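Local structure of putative tRNA synthase (3DQQ) at residues Arg243-Tyr247 with His378-Cys382; Gln79-Lys83 with Ser224-Leu230; Ala275-Asp279 with Trp301-Ser307. The protein probably catalyses the ATP-dependent phosphorylation of 3-oxo-tetronate to 3-oxo-tetronate 4-phosphate, as a member of the four-carbon acid sugar kinase family. All coordinates share one frame; numbering follows the deposited sequence.

In the fold
Contact 2 is the core contact of the three: strand 79-83 and helix 224-230 meet in the sugar-binding part, through buried side chains and one weak hydrogen bond to a tyrosine hydroxyl. Contact 3 lies at the surface of the nucleotide-binding part, its centre about 42 Å from that of contact 2 and on the opposite side of the chain's centre. There, strand 277-279 and the end of helix 288-304 join through an indole, an arginine chain and a proline. Contact 1 is intermediate in burial, its centre about 19 Å from that of contact 2 and 27 Å from that of contact 3. It relies on backbone atoms and proline packing, setting a connecting loop on strand 376-382.

Contact 1: residues Arg243-Tyr247 with His378-Cys382; sequences RSAGY and HIGPC
Pro381 packs against a fork of two side chains from the 243-247 turn, the aliphatic run of Arg243 and the ring of Tyr247. The arginine passes the proline at a slant, bringing NE to 3.7 Å from Pro381 CB. It gets there because CG is anti to the backbone N (chi1 -155°), which sends the chain along the strand toward its C-terminal end; the guanidinium then continues past the proline to a salt bridge with Glu24 of helix 12-24. Tyr247 stands roughly perpendicular to Pro381, and its CD1 is 4.2 Å from Pro381 CG, a light apolar touch.

Earlier on the strand, Ala245 CB points toward the 378-382 backbone and lies 3.9 Å from His378 ND1, meeting the imidazole at a slant. His378 CB in turn lies 3.6 Å from Ala245 O.

With no side chains at Gly246 and Gly380, the backbones come close in the middle, the two CA atoms just 3.7 Å apart. The polar element here is a CA-H...O contact from Gly380 CA to Gly246 O (3.5 Å, 157° at the hydrogen).

Backbone hydrogen bonds from Gly246 N to Arg243 O (2.9 Å) and Tyr247 N to Ser244 O (2.7 Å) shape the turn. Asn391 ND2 also bonds Ala245 O and Tyr247 O. Strand 376-382 bonds strand 387-392 and, through Ile379 with Thr29, the start of strand 29-33. Across it sits a short 3-10 turn, from the connection between helix 224-235 and strand 253-257, seated through facing glycines.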
loop_
_atom_site.group_PDB
_atom_site.type_symbol
_atom_site.label_atom_id
_atom_site.label_comp_id
_atom_site.label_asym_id
_atom_site.label_seq_id
_atom_site.Cartn_x
_atom_site.Cartn_y
_atom_site.Cartn_z
ATOM N N ARG A 243 -0.046 36.572 2.208
ATOM C CA ARG A 243 0.932 35.633 2.848
ATOM C C ARG A 243 1.242 35.761 4.398
ATOM O O ARG A 243 1.076 34.787 5.163
ATOM C CB ARG A 243 2.284 35.663 2.103
ATOM C CG ARG A 243 3.093 34.316 2.286
ATOM C CD ARG A 243 4.581 34.494 1.951
ATOM N NE ARG A 243 5.101 33.529 0.950
ATOM C CZ ARG A 243 6.282 33.651 0.305
ATOM N NH1 ARG A 243 6.652 32.715 -0.564
ATOM N NH2 ARG A 243 7.104 34.700 0.514
ATOM N N SER A 244 1.760 36.937 4.798
ATOM C CA SER A 244 1.862 37.346 6.176
ATOM C C SER A 244 0.804 36.659 7.021
ATOM O O SER A 244 1.157 35.968 7.963
ATOM C CB SER A 244 1.694 38.859 6.287
ATOM O OG SER A 244 2.924 39.483 6.023
ATOM N N ALA A 245 -0.475 36.796 6.657
ATOM C CA ALA A 245 -1.576 36.442 7.547
ATOM C C ALA A 245 -1.554 34.964 7.972
ATOM O O ALA A 245 -2.102 34.598 9.005
ATOM C CB ALA A 245 -2.856 36.783 6.918
ATOM N N GLY A 246 -0.897 34.130 7.162
ATOM C CA GLY A 246 -0.686 32.707 7.478
ATOM C C GLY A 246 0.739 32.312 7.862
ATOM O O GLY A 246 1.024 31.125 7.991
ATOM N N TYR A 247 1.638 33.294 8.023
ATOM C CA TYR A 247 2.915 33.055 8.700
ATOM C C TYR A 247 2.653 32.509 10.094
ATOM O O TYR A 247 1.789 32.986 10.786
ATOM C CB TYR A 247 3.743 34.330 8.838
ATOM C CG TYR A 247 5.181 34.016 9.181
ATOM C CD1 TYR A 247 6.110 33.747 8.171
ATOM C CD2 TYR A 247 5.595 33.915 10.497
ATOM C CE1 TYR A 247 7.391 33.437 8.452
ATOM C CE2 TYR A 247 6.880 33.610 10.788
ATOM C CZ TYR A 247 7.784 33.370 9.758
ATOM O OH TYR A 247 9.093 33.039 10.039
ATOM N N HIS A 378 -6.031 31.076 7.081
ATOM C CA HIS A 378 -5.244 31.933 6.214
ATOM C C HIS A 378 -4.088 31.123 5.700
ATOM O O HIS A 378 -3.390 30.478 6.472
ATOM C CB HIS A 378 -4.674 33.124 6.995
ATOM C CG HIS A 378 -5.710 34.042 7.551
ATOM N ND1 HIS A 378 -6.331 35.008 6.785
ATOM C CD2 HIS A 378 -6.242 34.140 8.793
ATOM C CE1 HIS A 378 -7.196 35.668 7.541
ATOM N NE2 HIS A 378 -7.161 35.162 8.761
ATOM N N ILE A 379 -3.857 31.164 4.406
ATOM C CA ILE A 379 -2.813 30.373 3.805
ATOM C C ILE A 379 -1.521 31.167 3.809
ATOM O O ILE A 379 -1.477 32.313 3.398
ATOM C CB ILE A 379 -3.210 29.962 2.402
ATOM C CG1 ILE A 379 -4.554 29.195 2.450
ATOM C CG2 ILE A 379 -2.086 29.148 1.741
ATOM C CD1 ILE A 379 -4.449 27.755 2.833
ATOM N N GLY A 380 -0.471 30.559 4.319
ATOM C CA GLY A 380 0.796 31.231 4.486
ATOM C C GLY A 380 1.822 30.695 3.506
ATOM O O GLY A 380 1.468 30.185 2.433
ATOM N N PRO A 381 3.101 30.808 3.864
ATOM C CA PRO A 381 4.179 30.404 2.999
ATOM C C PRO A 381 4.355 28.903 2.906
ATOM O O PRO A 381 3.935 28.178 3.810
ATOM C CB PRO A 381 5.398 31.007 3.662
ATOM C CG PRO A 381 5.019 31.215 5.063
ATOM C CD PRO A 381 3.575 31.361 5.139
ATOM N N CYS A 382 4.981 28.465 1.813
ATOM C CA CYS A 382 5.320 27.077 1.604
ATOM C C CYS A 382 6.464 26.573 2.378
ATOM O O CYS A 382 7.468 27.240 2.482
ATOM C CB CYS A 382 5.792 26.883 0.204
ATOM S SG CYS A 382 4.440 26.815 -0.758
#

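Contact 2: residues Gln79-Lys83 with Ser224-Leu230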
loop_
_atom_site.group_PDB
_atom_site.type_symbol
_atom_site.label_atom_id
_atom_site.label_comp_id
_atom_site.label_asym_id
_atom_site.label_seq_id
_atom_site.Cartn_x
_atom_site.Cartn_y
_atom_site.Cartn_z
ATOM N N GLN A 79 -15.331 36.539 -9.553
ATOM C CA GLN A 79 -15.080 35.433 -10.460
ATOM C C GLN A 79 -15.139 34.103 -9.747
ATOM O O GLN A 79 -14.635 33.991 -8.682
ATOM C CB GLN A 79 -13.702 35.583 -11.041
ATOM C CG GLN A 79 -13.216 34.386 -11.868
ATOM C CD GLN A 79 -11.986 34.757 -12.676
ATOM O OE1 GLN A 79 -10.885 34.769 -12.162
ATOM N NE2 GLN A 79 -12.186 35.130 -13.933
ATOM N N VAL A 80 -15.697 33.067 -10.366
ATOM C CA VAL A 80 -15.807 31.794 -9.711
ATOM C C VAL A 80 -14.926 30.843 -10.461
ATOM O O VAL A 80 -14.866 30.865 -11.691
ATOM C CB VAL A 80 -17.244 31.291 -9.707
ATOM C CG1 VAL A 80 -17.329 29.859 -9.147
ATOM C CG2 VAL A 80 -18.178 32.261 -8.949
ATOM N N TYR A 81 -14.277 29.960 -9.720
ATOM C CA TYR A 81 -13.284 29.065 -10.269
ATOM C C TYR A 81 -13.525 27.698 -9.746
ATOM O O TYR A 81 -13.390 27.460 -8.553
ATOM C CB TYR A 81 -11.939 29.493 -9.761
ATOM C CG TYR A 81 -10.785 28.828 -10.430
ATOM C CD1 TYR A 81 -9.905 29.573 -11.180
ATOM C CD2 TYR A 81 -10.533 27.473 -10.276
ATOM C CE1 TYR A 81 -8.817 29.006 -11.779
ATOM C CE2 TYR A 81 -9.453 26.883 -10.887
ATOM C CZ TYR A 81 -8.594 27.664 -11.641
ATOM O OH TYR A 81 -7.490 27.143 -12.274
ATOM N N PHE A 82 -13.855 26.781 -10.634
ATOM C CA PHE A 82 -14.113 25.418 -10.253
ATOM C C PHE A 82 -12.811 24.682 -10.380
ATOM O O PHE A 82 -12.272 24.557 -11.457
ATOM C CB PHE A 82 -15.177 24.844 -11.174
ATOM C CG PHE A 82 -15.452 23.399 -10.967
ATOM C CD1 PHE A 82 -15.338 22.814 -9.718
ATOM C CD2 PHE A 82 -15.879 22.621 -12.028
ATOM C CE1 PHE A 82 -15.611 21.441 -9.534
ATOM C CE2 PHE A 82 -16.175 21.266 -11.855
ATOM C CZ PHE A 82 -16.047 20.676 -10.591
ATOM N N LYS A 83 -12.300 24.214 -9.259
ATOM C CA LYS A 83 -10.996 23.588 -9.176
ATOM C C LYS A 83 -11.177 22.098 -9.049
ATOM O O LYS A 83 -11.854 21.625 -8.132
ATOM C CB LYS A 83 -10.271 24.132 -7.963
ATOM C CG LYS A 83 -9.134 23.274 -7.427
ATOM C CD LYS A 83 -8.011 23.145 -8.435
ATOM C CE LYS A 83 -6.763 22.465 -7.836
ATOM N NZ LYS A 83 -6.902 21.078 -7.844
ATOM N N SER A 224 -4.754 23.957 -10.733
ATOM C CA SER A 224 -4.090 25.089 -10.114
ATOM C C SER A 224 -3.343 25.991 -11.073
ATOM O O SER A 224 -3.035 27.129 -10.724
ATOM C CB SER A 224 -3.078 24.587 -9.096
ATOM O OG SER A 224 -3.724 23.945 -8.007
ATOM N N GLY A 225 -3.019 25.510 -12.268
ATOM C CA GLY A 225 -2.202 26.310 -13.196
ATOM C C GLY A 225 -2.802 27.632 -13.644
ATOM O O GLY A 225 -2.146 28.679 -13.611
ATOM N N LEU A 226 -4.050 27.596 -14.081
ATOM C CA LEU A 226 -4.731 28.815 -14.519
ATOM C C LEU A 226 -4.841 29.805 -13.382
ATOM O O LEU A 226 -4.733 31.000 -13.620
ATOM C CB LEU A 226 -6.111 28.489 -15.078
ATOM C CG LEU A 226 -6.937 29.642 -15.606
ATOM C CD1 LEU A 226 -6.143 30.589 -16.550
ATOM C CD2 LEU A 226 -8.258 29.083 -16.228
ATOM N N ALA A 227 -5.056 29.326 -12.152
ATOM C CA ALA A 227 -5.142 30.230 -10.987
ATOM C C ALA A 227 -3.870 31.046 -10.858
ATOM O O ALA A 227 -3.876 32.244 -10.600
ATOM C CB ALA A 227 -5.401 29.457 -9.704
ATOM N N MET A 228 -2.753 30.383 -11.040
ATOM C CA MET A 228 -1.480 31.089 -11.027
ATOM C C MET A 228 -1.500 32.218 -12.050
ATOM O O MET A 228 -1.100 33.331 -11.775
ATOM C CB MET A 228 -0.333 30.110 -11.297
ATOM C CG MET A 228 1.018 30.793 -11.356
ATOM S SD MET A 228 2.168 29.883 -12.431
ATOM C CE MET A 228 2.252 28.226 -11.661
ATOM N N GLY A 229 -2.010 31.927 -13.232
ATOM C CA GLY A 229 -2.058 32.919 -14.300
ATOM C C GLY A 229 -2.984 34.055 -13.977
ATOM O O GLY A 229 -2.679 35.193 -14.305
ATOM N N LEU A 230 -4.124 33.764 -13.348
ATOM C CA LEU A 230 -5.040 34.803 -12.952
ATOM C C LEU A 230 -4.429 35.619 -11.850
ATOM O O LEU A 230 -4.548 36.828 -11.877
ATOM C CB LEU A 230 -6.389 34.248 -12.539
ATOM C CG LEU A 230 -7.183 33.615 -13.678
ATOM C CD1 LEU A 230 -8.220 32.667 -13.105
ATOM C CD2 LEU A 230 -7.812 34.658 -14.623
#
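Tyr81 turns its ring edge to helix 224-230 and buries more surface than any other residue here. Its chi1 of -169° swings the ring away from the tyrosine's own N and across from the strand. Leu230 CD1 meets the edge in the ring plane, 3.9 Å from Tyr81 CE1, while Ala227 CB lies 4.0 Å from that same carbon. The hydroxyl ends near Leu226 and Ala227: Leu226 CB, also at the ring edge, is 3.4 Å from Tyr81 OH, and Ala227 N gives Tyr81 OH a weak, bent hydrogen bond (3.3 Å, 122°). Its stronger partner is Gly223 O, on the residue preceding Ser224.

Leu230 also spans to Gln79, whose OE1 is 3.5 Å from Leu230 CD1; the amide nitrogen of Gln79 is held instead by Ala217 O and Leu214 O. At the far end, Ser224 OG touches Lys83 CE at 3.4 Å, and its hydrogen bond goes to Asp17 of helix 12-24.

Strand and helix run roughly antiparallel, their segment axes 9.5 Å apart at 152°. Strand 79-83 lies between strands 5-9 and 219-222. Helix 224-235 packs on the face that bears Tyr81, with Ile18 of helix 12-24 touching both Tyr81 and Ala227, while Phe82 faces the other way, onto helix 96-106.

Contact 3: residues Ala275-Asp279 with Trp301-Ser307; sequences APTRD and WVLSQDS
Trp301, whose side chain meets Pro276 and Arg278, has its O gripped by three N-H groups, two of them weakly. Gln305 NE2 gives Trp301 O a nearly straight bond (3.0 Å, 164°), approaching tilted out of the carbonyl plane; Ser304 N and Gln305 N add the weak ones. To reach back, the glutamine bends at chi2 (-47°), which sets NE2 3.3 Å above one face of the indole, toward its rim, and leaves OE1 3.5 Å from Pro276 CB.

The opposite indole face belongs to Arg278. Arg278 CB sits 3.9 Å from the centroid of the six-membered ring of Trp301, over its face, in a CH-pi contact. Arg278 CD lies over the middle of the indole. Farther out, the guanidinium turns almost upright, its plane 80° from that of the indole, with Trp301 CD1 at its edge. Since CZ is 5.0 Å from the centroid of the five-membered ring, any cation-pi attraction is weak.

The indole edge butts against the backbone leading into strand 277-279, Trp301 CH2 lying 3.7 Å from Pro276 C. Beside it, Ser307 OG rests 3.5 Å from Pro276 CD, though its hydrogen bond is to Leu309 O.

Strand 277-279, helix 288-304 and strand 312-314 follow one another, and here the helix's last part packs on the first strand. Amide and arginine lie on opposite indole faces, probably restricting its rotation. Dispersion and CH-pi packing join the two elements, while the firm hydrogen bond stays within 301-307.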
loop_
_atom_site.group_PDB
_atom_site.type_symbol
_atom_site.label_atom_id
_atom_site.label_comp_id
_atom_site.label_asym_id
_atom_site.label_seq_id
_atom_site.Cartn_x
_atom_site.Cartn_y
_atom_site.Cartn_z
ATOM N N ALA A 275 15.167 15.138 17.652
ATOM C CA ALA A 275 14.185 15.636 18.596
ATOM C C ALA A 275 13.620 14.488 19.402
ATOM O O ALA A 275 13.604 13.359 18.933
ATOM C CB ALA A 275 13.078 16.375 17.855
ATOM N N PRO A 276 13.165 14.773 20.624
ATOM C CA PRO A 276 12.586 13.735 21.445
ATOM C C PRO A 276 11.353 13.200 20.762
ATOM O O PRO A 276 10.540 13.977 20.268
ATOM C CB PRO A 276 12.216 14.457 22.753
ATOM C CG PRO A 276 12.195 15.881 22.434
ATOM C CD PRO A 276 13.135 16.087 21.284
ATOM N N THR A 277 11.230 11.882 20.697
ATOM C CA THR A 277 10.082 11.303 20.069
ATOM C C THR A 277 9.541 10.085 20.774
ATOM O O THR A 277 10.169 9.503 21.596
ATOM C CB THR A 277 10.323 11.005 18.563
ATOM O OG1 THR A 277 10.639 9.636 18.382
ATOM C CG2 THR A 277 11.396 11.899 17.980
ATOM N N ARG A 278 8.337 9.705 20.413
ATOM C CA ARG A 278 7.603 8.719 21.148
ATOM C C ARG A 278 6.673 8.033 20.153
ATOM O O ARG A 278 5.980 8.704 19.378
ATOM C CB ARG A 278 6.845 9.441 22.248
ATOM C CG ARG A 278 6.302 8.578 23.305
ATOM C CD ARG A 278 7.204 8.442 24.513
ATOM N NE ARG A 278 6.372 8.448 25.721
ATOM C CZ ARG A 278 5.451 7.522 26.017
ATOM N NH1 ARG A 278 5.202 6.478 25.205
ATOM N NH2 ARG A 278 4.737 7.652 27.117
ATOM N N ASP A 279 6.717 6.699 20.140
ATOM C CA ASP A 279 5.945 5.891 19.213
ATOM C C ASP A 279 4.650 5.463 19.823
ATOM O O ASP A 279 4.641 4.952 20.909
ATOM C CB ASP A 279 6.705 4.631 18.863
ATOM C CG ASP A 279 7.820 4.888 17.882
ATOM O OD1 ASP A 279 7.508 5.236 16.691
ATOM O OD2 ASP A 279 8.993 4.735 18.294
ATOM N N TRP A 301 3.658 14.236 28.356
ATOM C CA TRP A 301 5.005 13.951 27.919
ATOM C C TRP A 301 5.517 15.049 26.986
ATOM O O TRP A 301 6.629 15.542 27.172
ATOM C CB TRP A 301 5.085 12.611 27.219
ATOM C CG TRP A 301 6.458 12.318 26.742
ATOM C CD1 TRP A 301 7.464 11.803 27.464
ATOM C CD2 TRP A 301 6.984 12.540 25.429
ATOM N NE1 TRP A 301 8.593 11.676 26.707
ATOM C CE2 TRP A 301 8.326 12.113 25.444
ATOM C CE3 TRP A 301 6.451 13.052 24.243
ATOM C CZ2 TRP A 301 9.143 12.178 24.329
ATOM C CZ3 TRP A 301 7.263 13.114 23.133
ATOM C CH2 TRP A 301 8.603 12.678 23.187
ATOM N N VAL A 302 4.716 15.416 25.989
ATOM C CA VAL A 302 5.151 16.411 25.038
ATOM C C VAL A 302 5.432 17.717 25.786
ATOM O O VAL A 302 6.487 18.326 25.634
ATOM C CB VAL A 302 4.112 16.677 23.921
ATOM C CG1 VAL A 302 4.542 17.885 23.126
ATOM C CG2 VAL A 302 3.939 15.467 22.998
ATOM N N LEU A 303 4.486 18.123 26.620
ATOM C CA LEU A 303 4.568 19.407 27.304
ATOM C C LEU A 303 5.725 19.453 28.279
ATOM O O LEU A 303 6.283 20.498 28.546
ATOM C CB LEU A 303 3.275 19.710 28.053
ATOM C CG LEU A 303 2.058 19.905 27.165
ATOM C CD1 LEU A 303 0.797 19.725 27.982
ATOM C CD2 LEU A 303 2.106 21.248 26.450
ATOM N N SER A 304 6.111 18.335 28.839
ATOM C CA SER A 304 7.197 18.401 29.786
ATOM C C SER A 304 8.573 18.264 29.099
ATOM O O SER A 304 9.589 18.377 29.749
ATOM C CB SER A 304 6.971 17.382 30.887
ATOM O OG SER A 304 7.205 16.096 30.379
ATOM N N GLN A 305 8.624 18.068 27.788
ATOM C CA GLN A 305 9.915 18.107 27.094
ATOM C C GLN A 305 10.477 19.506 27.104
ATOM O O GLN A 305 9.793 20.492 27.352
ATOM C CB GLN A 305 9.813 17.678 25.630
ATOM C CG GLN A 305 9.417 16.272 25.420
ATOM C CD GLN A 305 10.193 15.334 26.283
ATOM O OE1 GLN A 305 11.375 15.099 26.054
ATOM N NE2 GLN A 305 9.531 14.786 27.287
ATOM N N ASP A 306 11.749 19.581 26.791
ATOM C CA ASP A 306 12.453 20.838 26.828
ATOM C C ASP A 306 13.649 20.619 25.910
ATOM O O ASP A 306 14.698 20.129 26.326
ATOM C CB ASP A 306 12.843 21.141 28.278
ATOM C CG ASP A 306 13.908 22.207 28.389
ATOM O OD1 ASP A 306 13.929 23.133 27.524
ATOM O OD2 ASP A 306 14.723 22.105 29.347
ATOM N N SER A 307 13.427 20.899 24.634
ATOM C CA SER A 307 14.387 20.648 23.582
ATOM C C SER A 307 14.201 21.805 22.659
ATOM O O SER A 307 13.209 22.526 22.751
ATOM C CB SER A 307 14.067 19.348 22.846
ATOM O OG SER A 307 12.711 19.325 22.442
#